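Local coordinates for mandelate racemase/muconate lactonizing protein (PDB 3VC5) that probably catalyses the magnesium-dependent dehydration of D-glucarate to 5-dehydro-4-deoxy-D-glucarate, as a member of the enolase superfamily, at residues 253-266 and 278-290. Numbering follows the deposited sequence.
Sequences GRALDGVLEYLEDP and AEVPMPLATNMCV
Glu279 meets Arg254 twice: its backbone O takes a straight bond from NE (3.0 Å), in the guanidinium plane, while OE1 forms a salt bridge with NH2 whose hydrogen bond is weak, bent to 120°. Arginine suits this helix end: its extended chain spans the distance, and its guanidinium has N-H groups for both carbonyl and carboxylate. Val280 CG1 rests on Gly253 CA, where a side chain would clash, and the Pro281 ring packs against the Asp257 carboxylate. Met282, flexible and apolar, folds back at chi2 (-77°) and chi3 (-57°), setting CE 3.1 Å from Gly253 O and close to Leu256 O. Parallel pairing follows: Pro283, lacking an N-H, still offers its O to Leu263 N, Leu263 O accepts from Ala285 N, and Ala285 O receives Asp265 N. Leu284 CD2 lies beside Leu263 CB, and small Ala285 sets CB over the Tyr262 ring face. Thr286 OG1 gives a very short bond (2.5 Å) to Asp265 OD1 and accepts from Met288 N and Cys289 N, an ST turn and motif. Asn287 N reaches the syn lone pair of Asp265 OD2 (2.9 Å). Replacing Asp265 with an alanine removes both acceptors and is likely to let this turn shift. Asp265 thus probably acts as a second-shell residue positioning Asn287, whose OD1 faces Glu264 OE2 at 3.0 Å, two acceptors suited to sharing a magnesium; Lys209 forms a salt bridge with OE2.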
ATOM      1  N   GLY A 253     -33.408   2.331  -4.477  1.00 32.20           N
ATOM      2  CA  GLY A 253     -32.680   1.505  -3.515  1.00 34.21           C
ATOM      3  C   GLY A 253     -33.627   0.789  -2.559  1.00 37.17           C
ATOM      4  O   GLY A 253     -33.490  -0.406  -2.290  1.00 37.30           O
ATOM      5  N   ARG A 254     -34.591   1.521  -2.016  1.00 39.61           N
ATOM      6  CA  ARG A 254     -35.578   0.903  -1.129  1.00 41.14           C
ATOM      7  C   ARG A 254     -36.429  -0.136  -1.856  1.00 37.44           C
ATOM      8  O   ARG A 254     -36.695  -1.219  -1.322  1.00 42.69           O
ATOM      9  CB  ARG A 254     -36.452   1.965  -0.474  1.00 42.55           C
ATOM     10  CG  ARG A 254     -35.716   2.745   0.601  1.00 45.56           C
ATOM     11  CD  ARG A 254     -36.550   3.875   1.147  1.00 49.17           C
ATOM     12  NE  ARG A 254     -35.793   4.636   2.135  1.00 60.17           N
ATOM     13  CZ  ARG A 254     -36.315   5.575   2.920  1.00 70.88           C
ATOM     14  NH1 ARG A 254     -37.607   5.868   2.833  1.00 73.06           N
ATOM     15  NH2 ARG A 254     -35.545   6.217   3.790  1.00 70.14           N
ATOM     16  N   ALA A 255     -36.840   0.175  -3.080  1.00 36.65           N
ATOM     17  CA  ALA A 255     -37.599  -0.802  -3.862  1.00 40.24           C
ATOM     18  C   ALA A 255     -36.807  -2.081  -4.131  1.00 39.15           C
ATOM     19  O   ALA A 255     -37.403  -3.150  -4.265  1.00 43.91           O
ATOM     20  CB  ALA A 255     -38.096  -0.191  -5.174  1.00 42.27           C
ATOM     21  N   LEU A 256     -35.478  -1.985  -4.201  1.00 38.11           N
ATOM     22  CA  LEU A 256     -34.633  -3.147  -4.507  1.00 33.09           C
ATOM     23  C   LEU A 256     -34.007  -3.788  -3.242  1.00 38.60           C
ATOM     24  O   LEU A 256     -32.982  -4.481  -3.317  1.00 40.17           O
ATOM     25  CB  LEU A 256     -33.552  -2.761  -5.531  1.00 38.19           C
ATOM     26  CG  LEU A 256     -34.147  -2.385  -6.890  1.00 34.06           C
ATOM     27  CD1 LEU A 256     -33.035  -1.923  -7.804  1.00 39.35           C
ATOM     28  CD2 LEU A 256     -34.901  -3.575  -7.507  1.00 38.21           C
ATOM     29  N   ASP A 257     -34.628  -3.563  -2.085  1.00 33.93           N
ATOM     30  CA  ASP A 257     -34.128  -4.088  -0.817  1.00 37.80           C
ATOM     31  C   ASP A 257     -33.927  -5.598  -0.952  1.00 40.30           C
ATOM     32  O   ASP A 257     -34.830  -6.293  -1.389  1.00 45.38           O
ATOM     33  CB  ASP A 257     -35.146  -3.796   0.304  1.00 39.01           C
ATOM     34  CG  ASP A 257     -34.618  -4.117   1.706  1.00 43.76           C
ATOM     35  OD1 ASP A 257     -33.566  -4.778   1.862  1.00 46.23           O
ATOM     36  OD2 ASP A 257     -35.280  -3.703   2.677  1.00 54.41           O
ATOM     37  N   GLY A 258     -32.742  -6.090  -0.584  1.00 38.42           N
ATOM     38  CA  GLY A 258     -32.465  -7.523  -0.594  1.00 38.50           C
ATOM     39  C   GLY A 258     -32.181  -8.107  -1.972  1.00 40.33           C
ATOM     40  O   GLY A 258     -32.005  -9.319  -2.106  1.00 45.63           O
ATOM     41  N   VAL A 259     -32.124  -7.257  -2.997  1.00 39.35           N
ATOM     42  CA  VAL A 259     -31.916  -7.727  -4.377  1.00 39.72           C
ATOM     43  C   VAL A 259     -30.505  -7.429  -4.920  1.00 38.66           C
ATOM     44  O   VAL A 259     -29.962  -8.226  -5.691  1.00 38.13           O
ATOM     45  CB  VAL A 259     -33.004  -7.174  -5.343  1.00 35.53           C
ATOM     46  CG1 VAL A 259     -32.852  -7.766  -6.731  1.00 42.58           C
ATOM     47  CG2 VAL A 259     -34.405  -7.461  -4.806  1.00 40.39           C
ATOM     48  N   LEU A 260     -29.912  -6.300  -4.526  1.00 37.73           N
ATOM     49  CA  LEU A 260     -28.590  -5.877  -5.063  1.00 32.93           C
ATOM     50  C   LEU A 260     -27.400  -6.177  -4.132  1.00 32.95           C
ATOM     51  O   LEU A 260     -27.473  -5.936  -2.922  1.00 38.44           O
ATOM     52  CB  LEU A 260     -28.605  -4.369  -5.389  1.00 31.80           C
ATOM     53  CG  LEU A 260     -29.590  -3.877  -6.458  1.00 31.01           C
ATOM     54  CD1 LEU A 260     -29.562  -2.356  -6.550  1.00 32.66           C
ATOM     55  CD2 LEU A 260     -29.356  -4.516  -7.849  1.00 31.74           C
ATOM     56  N   GLU A 261     -26.314  -6.692  -4.704  1.00 31.63           N
ATOM     57  CA  GLU A 261     -25.014  -6.793  -4.036  1.00 32.07           C
ATOM     58  C   GLU A 261     -24.599  -5.362  -3.655  1.00 32.36           C
ATOM     59  O   GLU A 261     -24.117  -5.107  -2.543  1.00 35.35           O
ATOM     60  CB  GLU A 261     -23.982  -7.424  -4.992  1.00 35.02           C
ATOM     61  CG  GLU A 261     -22.580  -7.577  -4.424  1.00 34.84           C
ATOM     62  CD  GLU A 261     -21.585  -8.123  -5.439  1.00 37.00           C
ATOM     63  OE1 GLU A 261     -21.861  -8.057  -6.664  1.00 38.32           O
ATOM     64  OE2 GLU A 261     -20.515  -8.633  -5.012  1.00 47.56           O
ATOM     65  N   TYR A 262     -24.787  -4.434  -4.597  1.00 28.05           N
ATOM     66  CA  TYR A 262     -24.549  -3.005  -4.367  1.00 24.98           C
ATOM     67  C   TYR A 262     -25.224  -2.157  -5.448  1.00 25.53           C
ATOM     68  O   TYR A 262     -25.540  -2.661  -6.548  1.00 28.36           O
ATOM     69  CB  TYR A 262     -23.044  -2.666  -4.208  1.00 26.92           C
ATOM     70  CG  TYR A 262     -22.061  -3.065  -5.298  1.00 27.83           C
ATOM     71  CD1 TYR A 262     -21.079  -4.040  -5.040  1.00 30.12           C
ATOM     72  CD2 TYR A 262     -22.060  -2.447  -6.563  1.00 26.70           C
ATOM     73  CE1 TYR A 262     -20.151  -4.384  -5.991  1.00 30.88           C
ATOM     74  CE2 TYR A 262     -21.119  -2.815  -7.548  1.00 27.64           C
ATOM     75  CZ  TYR A 262     -20.161  -3.775  -7.234  1.00 29.77           C
ATOM     76  OH  TYR A 262     -19.204  -4.161  -8.154  1.00 29.44           O
ATOM     77  N   LEU A 263     -25.478  -0.887  -5.127  1.00 26.65           N
ATOM     78  CA  LEU A 263     -26.051   0.059  -6.080  1.00 25.04           C
ATOM     79  C   LEU A 263     -24.901   1.016  -6.454  1.00 24.91           C
ATOM     80  O   LEU A 263     -24.371   1.721  -5.606  1.00 25.33           O
ATOM     81  CB  LEU A 263     -27.250   0.807  -5.447  1.00 28.06           C
ATOM     82  CG  LEU A 263     -27.911   1.932  -6.248  1.00 28.13           C
ATOM     83  CD1 LEU A 263     -28.396   1.409  -7.625  1.00 32.61           C
ATOM     84  CD2 LEU A 263     -29.079   2.587  -5.451  1.00 28.99           C
ATOM     85  N   GLU A 264     -24.527   1.041  -7.722  1.00 23.80           N
ATOM     86  CA  GLU A 264     -23.296   1.701  -8.149  1.00 21.52           C
ATOM     87  C   GLU A 264     -23.604   3.075  -8.739  1.00 22.73           C
ATOM     88  O   GLU A 264     -24.373   3.183  -9.696  1.00 25.25           O
ATOM     89  CB  GLU A 264     -22.656   0.817  -9.222  1.00 23.64           C
ATOM     90  CG  GLU A 264     -21.314   1.258  -9.688  1.00 26.22           C
ATOM     91  CD  GLU A 264     -20.722   0.239 -10.647  1.00 29.39           C
ATOM     92  OE1 GLU A 264     -20.895  -0.965 -10.409  1.00 30.70           O
ATOM     93  OE2 GLU A 264     -20.085   0.642 -11.623  1.00 31.30           O
ATOM     94  N   ASP A 265     -23.042   4.136  -8.147  1.00 23.59           N
ATOM     95  CA  ASP A 265     -23.226   5.496  -8.692  1.00 23.13           C
ATOM     96  C   ASP A 265     -24.652   5.867  -9.076  1.00 22.56           C
ATOM     97  O   ASP A 265     -24.923   6.259 -10.211  1.00 23.95           O
ATOM     98  CB  ASP A 265     -22.304   5.694  -9.894  1.00 21.93           C
ATOM     99  CG  ASP A 265     -20.858   5.821  -9.452  1.00 23.23           C
ATOM    100  OD1 ASP A 265     -20.623   6.583  -8.459  1.00 22.13           O
ATOM    101  OD2 ASP A 265     -19.986   5.144 -10.041  1.00 22.68           O
ATOM    102  N   PRO A 266     -25.586   5.762  -8.114  1.00 21.40           N
ATOM    103  CA  PRO A 266     -26.938   6.209  -8.492  1.00 23.12           C
ATOM    104  C   PRO A 266     -27.032   7.730  -8.779  1.00 24.13           C
ATOM    105  O   PRO A 266     -27.833   8.152  -9.611  1.00 24.84           O
ATOM    106  CB  PRO A 266     -27.777   5.832  -7.261  1.00 26.56           C
ATOM    107  CG  PRO A 266     -26.794   5.726  -6.145  1.00 27.58           C
ATOM    108  CD  PRO A 266     -25.539   5.193  -6.757  1.00 24.07           C
ATOM    109  N   ALA A 278     -27.118   6.643   3.234  1.00 28.29           N
ATOM    110  CA  ALA A 278     -27.679   6.643   4.577  1.00 31.55           C
ATOM    111  C   ALA A 278     -29.133   6.174   4.590  1.00 32.08           C
ATOM    112  O   ALA A 278     -29.679   5.840   5.658  1.00 37.45           O
ATOM    113  CB  ALA A 278     -27.565   8.050   5.183  1.00 33.05           C
ATOM    114  N   GLU A 279     -29.769   6.150   3.420  1.00 31.13           N
ATOM    115  CA  GLU A 279     -31.237   5.899   3.359  1.00 30.53           C
ATOM    116  C   GLU A 279     -31.646   4.679   2.507  1.00 30.42           C
ATOM    117  O   GLU A 279     -32.848   4.421   2.300  1.00 36.17           O
ATOM    118  CB  GLU A 279     -31.960   7.141   2.850  1.00 31.65           C
ATOM    119  CG  GLU A 279     -31.829   8.334   3.792  1.00 36.23           C
ATOM    120  CD  GLU A 279     -32.543   8.107   5.111  1.00 50.22           C
ATOM    121  OE1 GLU A 279     -33.284   7.101   5.231  1.00 52.38           O
ATOM    122  OE2 GLU A 279     -32.367   8.932   6.034  1.00 58.14           O
ATOM    123  N   VAL A 280     -30.656   3.931   2.018  1.00 30.94           N
ATOM    124  CA  VAL A 280     -30.929   2.702   1.245  1.00 30.06           C
ATOM    125  C   VAL A 280     -30.315   1.490   1.929  1.00 32.69           C
ATOM    126  O   VAL A 280     -29.337   1.627   2.666  1.00 33.33           O
ATOM    127  CB  VAL A 280     -30.470   2.806  -0.227  1.00 28.88           C
ATOM    128  CG1 VAL A 280     -31.160   3.985  -0.923  1.00 31.23           C
ATOM    129  CG2 VAL A 280     -28.949   2.952  -0.317  1.00 28.39           C
ATOM    130  N   PRO A 281     -30.911   0.300   1.717  1.00 33.03           N
ATOM    131  CA  PRO A 281     -30.479  -0.872   2.505  1.00 35.39           C
ATOM    132  C   PRO A 281     -29.246  -1.609   2.000  1.00 34.84           C
ATOM    133  O   PRO A 281     -28.666  -2.410   2.748  1.00 37.11           O
ATOM    134  CB  PRO A 281     -31.685  -1.808   2.441  1.00 33.76           C
ATOM    135  CG  PRO A 281     -32.409  -1.394   1.172  1.00 30.89           C
ATOM    136  CD  PRO A 281     -32.208   0.081   1.046  1.00 33.08           C
ATOM    137  N   MET A 282     -28.845  -1.354   0.759  1.00 34.84           N
ATOM    138  CA  MET A 282     -27.649  -1.994   0.230  1.00 31.51           C
ATOM    139  C   MET A 282     -26.497  -0.975   0.176  1.00 27.90           C
ATOM    140  O   MET A 282     -26.746   0.229   0.134  1.00 28.86           O
ATOM    141  CB  MET A 282     -27.923  -2.582  -1.163  1.00 29.21           C
ATOM    142  CG  MET A 282     -28.076  -1.553  -2.268  1.00 30.44           C
ATOM    143  SD  MET A 282     -29.689  -0.722  -2.256  1.00 32.34           S
ATOM    144  CE  MET A 282     -30.838  -2.100  -2.392  1.00 34.55           C
ATOM    145  N   PRO A 283     -25.238  -1.459   0.198  1.00 29.27           N
ATOM    146  CA  PRO A 283     -24.086  -0.560   0.014  1.00 30.93           C
ATOM    147  C   PRO A 283     -24.106   0.146  -1.347  1.00 27.07           C
ATOM    148  O   PRO A 283     -24.624  -0.413  -2.332  1.00 26.14           O
ATOM    149  CB  PRO A 283     -22.884  -1.493   0.056  1.00 31.25           C
ATOM    150  CG  PRO A 283     -23.370  -2.834   0.560  1.00 29.18           C
ATOM    151  CD  PRO A 283     -24.858  -2.884   0.314  1.00 27.47           C
ATOM    152  N   LEU A 284     -23.560   1.361  -1.403  1.00 26.19           N
ATOM    153  CA  LEU A 284     -23.310   2.038  -2.677  1.00 23.03           C
ATOM    154  C   LEU A 284     -21.865   1.757  -3.093  1.00 23.29           C
ATOM    155  O   LEU A 284     -20.991   1.518  -2.237  1.00 24.57           O
ATOM    156  CB  LEU A 284     -23.477   3.548  -2.540  1.00 23.82           C
ATOM    157  CG  LEU A 284     -24.869   4.024  -2.113  1.00 24.29           C
ATOM    158  CD1 LEU A 284     -24.994   5.545  -2.325  1.00 23.88           C
ATOM    159  CD2 LEU A 284     -25.978   3.272  -2.849  1.00 27.13           C
ATOM    160  N   ALA A 285     -21.627   1.782  -4.410  1.00 22.45           N
ATOM    161  CA  ALA A 285     -20.292   1.646  -4.962  1.00 20.53           C
ATOM    162  C   ALA A 285     -20.027   2.833  -5.865  1.00 20.51           C
ATOM    163  O   ALA A 285     -20.961   3.504  -6.310  1.00 23.78           O
ATOM    164  CB  ALA A 285     -20.206   0.352  -5.795  1.00 22.07           C
ATOM    165  N   THR A 286     -18.757   3.066  -6.209  1.00 21.38           N
ATOM    166  CA  THR A 286     -18.482   4.130  -7.170  1.00 20.58           C
ATOM    167  C   THR A 286     -17.257   3.832  -8.030  1.00 20.53           C
ATOM    168  O   THR A 286     -16.290   3.166  -7.565  1.00 22.47           O
ATOM    169  CB  THR A 286     -18.259   5.509  -6.456  1.00 21.61           C
ATOM    170  OG1 THR A 286     -18.355   6.556  -7.427  1.00 22.43           O
ATOM    171  CG2 THR A 286     -16.904   5.564  -5.787  1.00 22.09           C
ATOM    172  N   ASN A 287     -17.287   4.363  -9.256  1.00 19.09           N
ATOM    173  CA  ASN A 287     -16.050   4.678  -9.989  1.00 19.87           C
ATOM    174  C   ASN A 287     -16.153   6.085 -10.577  1.00 19.80           C
ATOM    175  O   ASN A 287     -15.597   6.362 -11.650  1.00 20.82           O
ATOM    176  CB  ASN A 287     -15.762   3.660 -11.103  1.00 19.48           C
ATOM    177  CG  ASN A 287     -16.959   3.426 -12.037  1.00 22.65           C
ATOM    178  OD1 ASN A 287     -17.607   2.387 -11.945  1.00 24.35           O
ATOM    179  ND2 ASN A 287     -17.229   4.360 -12.960  1.00 21.99           N
ATOM    180  N   MET A 288     -16.844   6.981  -9.849  1.00 19.91           N
ATOM    181  CA  MET A 288     -17.072   8.362 -10.318  1.00 19.01           C
ATOM    182  C   MET A 288     -16.747   9.404  -9.294  1.00 20.42           C
ATOM    183  O   MET A 288     -16.144  10.398  -9.666  1.00 24.12           O
ATOM    184  CB  MET A 288     -18.514   8.598 -10.827  1.00 21.35           C
ATOM    185  CG  MET A 288     -18.844   7.720 -12.046  1.00 20.88           C
ATOM    186  SD  MET A 288     -20.565   7.919 -12.602  1.00 25.37           S
ATOM    187  CE  MET A 288     -20.559   9.580 -13.287  1.00 26.79           C
ATOM    188  N   CYS A 289     -17.135   9.207  -8.032  1.00 20.18           N
ATOM    189  CA  CYS A 289     -16.896  10.264  -7.034  1.00 20.85           C
ATOM    190  C   CYS A 289     -15.630   9.997  -6.214  1.00 21.10           C
ATOM    191  O   CYS A 289     -15.209  10.837  -5.438  1.00 22.09           O
ATOM    192  CB  CYS A 289     -18.143  10.461  -6.131  1.00 22.62           C
ATOM    193  SG  CYS A 289     -18.510   9.138  -4.930  1.00 24.55           S
ATOM    194  N   VAL A 290     -15.077   8.786  -6.327  1.00 19.53           N
ATOM    195  CA  VAL A 290     -13.765   8.462  -5.737  1.00 19.70           C
ATOM    196  C   VAL A 290     -12.935   7.775  -6.805  1.00 20.17           C
ATOM    197  O   VAL A 290     -13.185   6.581  -7.109  1.00 20.90           O
ATOM    198  CB  VAL A 290     -13.913   7.523  -4.516  1.00 21.08           C
ATOM    199  CG1 VAL A 290     -12.552   7.197  -3.893  1.00 21.05           C
ATOM    200  CG2 VAL A 290     -14.857   8.152  -3.467  1.00 24.90           C
TER